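Local coordinates for putative SnoaL-like polyketide cyclase (Jannaschia sp., PDB 3KKG), which is of unknown function but, as a SnoaL-like member of the NTF2 clan, may act as a polyketide cyclase, at residues A[10-15]-A[76-81]; A[17-22]-A[71-76]. All blocks are in the same frame, centred on the assembly; numbering follows the deposited sequence.

Contact 1 of 2, residues A[10-15]-A[76-81]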
loop_
_atom_site.group_PDB
_atom_site.type_symbol
_atom_site.label_atom_id
_atom_site.label_comp_id
_atom_site.label_asym_id
_atom_site.label_seq_id
_atom_site.Cartn_x
_atom_site.Cartn_y
_atom_site.Cartn_z
ATOM N N GLN A 10 7.605 15.712 14.329
ATOM C CA GLN A 10 6.370 15.771 15.110
ATOM C C GLN A 10 5.226 15.031 14.418
ATOM O O GLN A 10 4.443 14.332 15.067
ATOM C CB GLN A 10 5.963 17.197 15.428
ATOM C CG GLN A 10 4.763 17.243 16.394
ATOM C CD GLN A 10 5.019 16.510 17.715
ATOM O OE1 GLN A 10 5.900 16.928 18.496
ATOM N NE2 GLN A 10 4.276 15.423 17.969
ATOM N N ASN A 11 5.193 15.112 13.080
ATOM C CA ASN A 11 4.175 14.388 12.324
ATOM C C ASN A 11 4.338 12.900 12.586
ATOM O O ASN A 11 3.336 12.175 12.771
ATOM C CB ASN A 11 4.349 14.687 10.854
ATOM C CG ASN A 11 3.701 16.015 10.424
ATOM O OD1 ASN A 11 2.970 16.647 11.175
ATOM N ND2 ASN A 11 3.972 16.400 9.160
ATOM N N VAL A 12 5.597 12.416 12.547
ATOM C CA VAL A 12 5.852 10.990 12.802
ATOM C C VAL A 12 5.450 10.571 14.209
ATOM O O VAL A 12 4.840 9.516 14.432
ATOM C CB VAL A 12 7.324 10.616 12.481
ATOM C CG1 VAL A 12 7.636 9.199 12.982
ATOM C CG2 VAL A 12 7.561 10.676 10.939
ATOM N N GLU A 13 5.866 11.393 15.162
ATOM C CA GLU A 13 5.529 11.078 16.551
ATOM C C GLU A 13 4.013 10.962 16.743
ATOM O O GLU A 13 3.486 10.021 17.395
ATOM C CB GLU A 13 6.143 12.107 17.499
ATOM C CG GLU A 13 7.697 12.052 17.544
ATOM C CD GLU A 13 8.314 13.082 18.499
ATOM O OE1 GLU A 13 7.635 13.455 19.475
ATOM O OE2 GLU A 13 9.493 13.438 18.320
ATOM N N THR A 14 3.294 11.912 16.189
ATOM C CA THR A 14 1.833 11.911 16.270
ATOM C C THR A 14 1.237 10.673 15.605
ATOM O O THR A 14 0.381 9.997 16.208
ATOM C CB THR A 14 1.284 13.213 15.687
ATOM O OG1 THR A 14 1.693 14.292 16.540
ATOM C CG2 THR A 14 -0.269 13.187 15.491
ATOM N N VAL A 15 1.679 10.352 14.396
ATOM C CA VAL A 15 1.150 9.180 13.709
ATOM C C VAL A 15 1.476 7.865 14.409
ATOM O O VAL A 15 0.644 6.949 14.506
ATOM C CB VAL A 15 1.654 9.134 12.244
ATOM C CG1 VAL A 15 1.492 7.762 11.691
ATOM C CG2 VAL A 15 0.950 10.225 11.438
ATOM N N GLU A 76 7.510 -1.640 10.681
ATOM C CA GLU A 76 8.825 -1.881 10.141
ATOM C C GLU A 76 9.414 -0.918 9.159
ATOM O O GLU A 76 10.587 -1.096 8.798
ATOM C CB GLU A 76 8.940 -3.175 9.487
ATOM C CG GLU A 76 7.980 -3.384 8.471
ATOM C CD GLU A 76 8.363 -4.644 7.742
ATOM O OE1 GLU A 76 7.958 -5.719 8.299
ATOM O OE2 GLU A 76 9.018 -4.562 6.675
ATOM N N ASN A 77 8.661 0.080 8.774
ATOM C CA ASN A 77 9.286 1.195 8.068
ATOM C C ASN A 77 8.445 2.429 8.272
ATOM O O ASN A 77 7.210 2.319 8.217
ATOM C CB ASN A 77 9.511 0.856 6.586
ATOM C CG ASN A 77 10.272 1.947 5.866
ATOM O OD1 ASN A 77 9.683 2.884 5.410
ATOM N ND2 ASN A 77 11.566 1.881 5.942
ATOM N N VAL A 78 9.061 3.590 8.521
ATOM C CA VAL A 78 8.394 4.869 8.560
ATOM C C VAL A 78 9.128 5.784 7.548
ATOM O O VAL A 78 10.366 5.928 7.600
ATOM C CB VAL A 78 8.431 5.511 9.922
ATOM C CG1 VAL A 78 7.805 6.894 9.912
ATOM C CG2 VAL A 78 7.789 4.541 10.961
ATOM N N THR A 79 8.366 6.380 6.656
ATOM C CA THR A 79 8.881 7.321 5.687
ATOM C C THR A 79 8.064 8.564 5.767
ATOM O O THR A 79 6.835 8.527 5.561
ATOM C CB THR A 79 8.848 6.683 4.302
ATOM O OG1 THR A 79 9.822 5.639 4.278
ATOM C CG2 THR A 79 9.154 7.692 3.135
ATOM N N VAL A 80 8.699 9.705 5.963
ATOM C CA VAL A 80 7.975 10.958 6.019
ATOM C C VAL A 80 8.590 11.970 5.082
ATOM O O VAL A 80 9.801 12.099 5.029
ATOM C CB VAL A 80 7.925 11.552 7.480
ATOM C CG1 VAL A 80 9.337 11.718 8.040
ATOM C CG2 VAL A 80 7.168 12.878 7.539
ATOM N N GLU A 81 7.728 12.705 4.378
ATOM C CA GLU A 81 8.107 13.918 3.643
ATOM C C GLU A 81 7.044 14.961 3.899
ATOM O O GLU A 81 5.874 14.813 3.508
ATOM C CB GLU A 81 8.240 13.652 2.160
ATOM C CG GLU A 81 8.849 14.857 1.444
ATOM C CD GLU A 81 9.112 14.668 -0.007
ATOM O OE1 GLU A 81 8.607 13.729 -0.628
ATOM O OE2 GLU A 81 9.776 15.588 -0.569
#

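Contact 2 of 2, residues A[17-22]-A[71-76]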
loop_
_atom_site.group_PDB
_atom_site.type_symbol
_atom_site.label_atom_id
_atom_site.label_comp_id
_atom_site.label_asym_id
_atom_site.label_seq_id
_atom_site.Cartn_x
_atom_site.Cartn_y
_atom_site.Cartn_z
ATOM N N ARG A 17 1.665 7.130 17.454
ATOM C CA ARG A 17 0.753 6.861 18.572
ATOM C C ARG A 17 -0.402 5.987 18.136
ATOM O O ARG A 17 -0.902 5.181 18.926
ATOM C CB ARG A 17 0.210 8.154 19.169
ATOM C CG ARG A 17 1.237 9.039 19.765
ATOM C CD ARG A 17 0.643 10.231 20.514
ATOM N NE ARG A 17 -0.194 9.784 21.632
ATOM C CZ ARG A 17 -1.345 10.337 22.001
ATOM N NH1 ARG A 17 -1.853 11.383 21.360
ATOM N NH2 ARG A 17 -1.993 9.840 23.048
ATOM N N LEU A 18 -0.789 6.073 16.854
ATOM C CA LEU A 18 -1.898 5.285 16.348
ATOM C C LEU A 18 -1.582 3.801 16.226
ATOM O O LEU A 18 -2.470 2.988 16.035
ATOM C CB LEU A 18 -2.331 5.818 14.982
ATOM C CG LEU A 18 -2.790 7.284 14.961
ATOM C CD1 LEU A 18 -3.007 7.814 13.556
ATOM C CD2 LEU A 18 -4.086 7.426 15.850
ATOM N N PHE A 19 -0.315 3.451 16.372
ATOM C CA PHE A 19 0.140 2.077 16.300
ATOM C C PHE A 19 0.431 1.490 17.691
ATOM O O PHE A 19 0.860 0.342 17.777
ATOM C CB PHE A 19 1.351 1.929 15.370
ATOM C CG PHE A 19 0.995 2.252 13.932
ATOM C CD1 PHE A 19 0.947 3.565 13.489
ATOM C CD2 PHE A 19 0.553 1.249 13.107
ATOM C CE1 PHE A 19 0.551 3.837 12.197
ATOM C CE2 PHE A 19 0.163 1.530 11.782
ATOM C CZ PHE A 19 0.144 2.827 11.366
ATOM N N ASP A 20 0.192 2.287 18.734
ATOM C CA ASP A 20 0.407 1.863 20.131
ATOM C C ASP A 20 -0.857 2.200 20.910
ATOM O O ASP A 20 -1.816 1.412 20.906
ATOM C CB ASP A 20 1.696 2.509 20.681
ATOM C CG ASP A 20 1.958 2.148 22.117
ATOM O OD1 ASP A 20 1.607 1.036 22.497
ATOM O OD2 ASP A 20 2.630 2.975 22.752
ATOM N N GLU A 21 -0.897 3.346 21.575
ATOM C CA GLU A 21 -2.079 3.695 22.378
ATOM C C GLU A 21 -3.369 3.880 21.544
ATOM O O GLU A 21 -4.484 3.715 22.050
ATOM C CB GLU A 21 -1.835 4.939 23.213
ATOM C CG GLU A 21 -1.354 6.179 22.478
ATOM C CD GLU A 21 0.181 6.366 22.492
ATOM O OE1 GLU A 21 0.958 5.451 22.094
ATOM O OE2 GLU A 21 0.617 7.467 22.900
ATOM N N GLY A 22 -3.212 4.229 20.263
ATOM C CA GLY A 22 -4.335 4.430 19.348
ATOM C C GLY A 22 -4.630 3.239 18.457
ATOM O O GLY A 22 -5.410 3.345 17.517
ATOM N N LEU A 71 -5.407 -8.428 17.288
ATOM C CA LEU A 71 -4.447 -8.169 16.206
ATOM C C LEU A 71 -3.252 -7.403 16.745
ATOM O O LEU A 71 -3.392 -6.388 17.419
ATOM C CB LEU A 71 -5.131 -7.365 15.110
ATOM C CG LEU A 71 -4.422 -7.370 13.750
ATOM C CD1 LEU A 71 -4.358 -8.733 13.109
ATOM C CD2 LEU A 71 -5.187 -6.419 12.838
ATOM N N GLU A 72 -2.080 -7.933 16.401
ATOM C CA GLU A 72 -0.808 -7.298 16.704
ATOM C C GLU A 72 -0.210 -6.629 15.495
ATOM O O GLU A 72 -0.251 -7.169 14.403
ATOM C CB GLU A 72 0.193 -8.318 17.249
ATOM C CG GLU A 72 -0.227 -8.898 18.605
ATOM C CD GLU A 72 0.714 -10.010 19.088
ATOM O OE1 GLU A 72 1.712 -10.309 18.399
ATOM O OE2 GLU A 72 0.379 -10.646 20.081
ATOM N N VAL A 73 0.372 -5.463 15.722
ATOM C CA VAL A 73 1.074 -4.718 14.674
ATOM C C VAL A 73 2.524 -4.496 15.066
ATOM O O VAL A 73 2.807 -4.106 16.174
ATOM C CB VAL A 73 0.292 -3.399 14.280
ATOM C CG1 VAL A 73 0.175 -2.435 15.454
ATOM C CG2 VAL A 73 0.954 -2.758 13.053
ATOM N N VAL A 74 3.418 -4.747 14.101
ATOM C CA VAL A 74 4.846 -4.439 14.248
ATOM C C VAL A 74 5.215 -3.488 13.128
ATOM O O VAL A 74 5.182 -3.842 11.935
ATOM C CB VAL A 74 5.716 -5.688 14.237
ATOM C CG1 VAL A 74 7.195 -5.282 14.402
ATOM C CG2 VAL A 74 5.363 -6.625 15.394
ATOM N N VAL A 75 5.555 -2.252 13.487
ATOM C CA VAL A 75 5.989 -1.260 12.531
ATOM C C VAL A 75 7.337 -1.671 12.000
ATOM O O VAL A 75 8.272 -1.999 12.783
ATOM C CB VAL A 75 6.024 0.142 13.171
ATOM C CG1 VAL A 75 6.704 1.137 12.191
ATOM C CG2 VAL A 75 4.616 0.635 13.563
ATOM N N GLU A 76 7.510 -1.640 10.681
ATOM C CA GLU A 76 8.825 -1.881 10.141
ATOM C C GLU A 76 9.414 -0.918 9.159
ATOM O O GLU A 76 10.587 -1.096 8.798
ATOM C CB GLU A 76 8.940 -3.175 9.487
ATOM C CG GLU A 76 7.980 -3.384 8.471
ATOM C CD GLU A 76 8.363 -4.644 7.742
ATOM O OE1 GLU A 76 7.958 -5.719 8.299
ATOM O OE2 GLU A 76 9.018 -4.562 6.675
#

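Contact 1 of 2, residues A[10-15]-A[76-81]
A small, buried helix-on-sheet contact joins the N-terminal helix 6-16 to strand 72-81, within this chain an outermost strand of the curved mixed sheet, through three valines: V12 on the helix, V78 and V80 on the strand. The arrangement fits the cone-shaped alpha+beta fold of the NTF2 clan, in which helices pack on a strongly curved sheet, and the pair illustrates how one helical residue can bridge two positions on the same face of a strand. With V12 CG1 anti to the backbone N (chi1 170°), that methyl meets V78 CG1 tip to tip at 3.8 Å. The V12 side chain slants over V80, with CG2 doing the touching, and V12 CG2 also comes within 3.9 Å of V78 CG1. T79, between the two strand valines, points away from the helix. E81 OE1 accepts from the backbone N of V80 of the second subunit, and V80 N gives the same bond to E81 of that subunit. A second grip comes from N11, whose ND2 donates to G82 O and D83 OD1 in the turn that follows the strand, so two bonds hold the amide nitrogen of this buried side chain. R4 lies against all three valines. The helix keeps its regular pitch here, V15 N bonding to N11 O at 3.0 Å. The closest approach is made by V12 CG2, which sits 3.6 Å from both V80 CB and V80 CG1.

Contact 2 of 2, residues A[17-22]-A[71-76]
F19 lies across V73 and V75, two residues of strand 72-81 that both point toward the loop following helix 6-16. Each valine meets the phenylalanine side chain at about a right angle. Both reach CD2, but V75 CG2 sits mainly by the root of the aromatic group, 3.9 Å from F19 CB and 4.0 Å from F19 CG, and stands oblique to the ring. V73 CG2 instead arrives at the ring edge, near its plane, 4.0 Å from F19 CD2. The other V73 methyl touches the backbone: CG1 lies 3.7 Å from F19 O. Its place between the backbone N and the carbonyl carbon (chi1 62°) leaves CG2 anti to the N, and this division lets one valine meet both the carbonyl and the ring of the same residue. In the cone-shaped fold of the NTF2 clan, the concave sheet is packed by helices and their connecting loops; here F19 carries that packing on from V73 and V75 to V87 on strand 84-94 and to T115 and F117 on strand 108-120. The loop holds its own shape through R17. Its carbonyl oxygen accepts two bonds, from D20 N and G22 N. Its side chain forms a salt bridge with E21, R17 NE to E21 OE2 at 2.8 Å, nearly straight at 172°. The carboxylate oxygen lies in the guanidinium plane, whereas the donor stands above the carboxylate plane. At the start of the strand segment, L71 O accepts a hydrogen bond from W23 NE1, just beyond G22.

Contacts 1 and 2 follow one another along strand 72-81, their centres about 12 Å apart, and share E76. Along the chain the order is 10-15, 17-22, 71-76, 76-81, so contact 2 is nested inside the loop closed by contact 1: residues 10-22 run roughly antiparallel to strand 72-81. The helix thus meets the strand's later half, the loop its earlier half. At the junction, E76 and N77 both face Q88 in a classic beta bulge, and E76 forms a salt bridge to R128 of the second subunit. One strand therefore serves both packing within the subunit and contact with the second subunit.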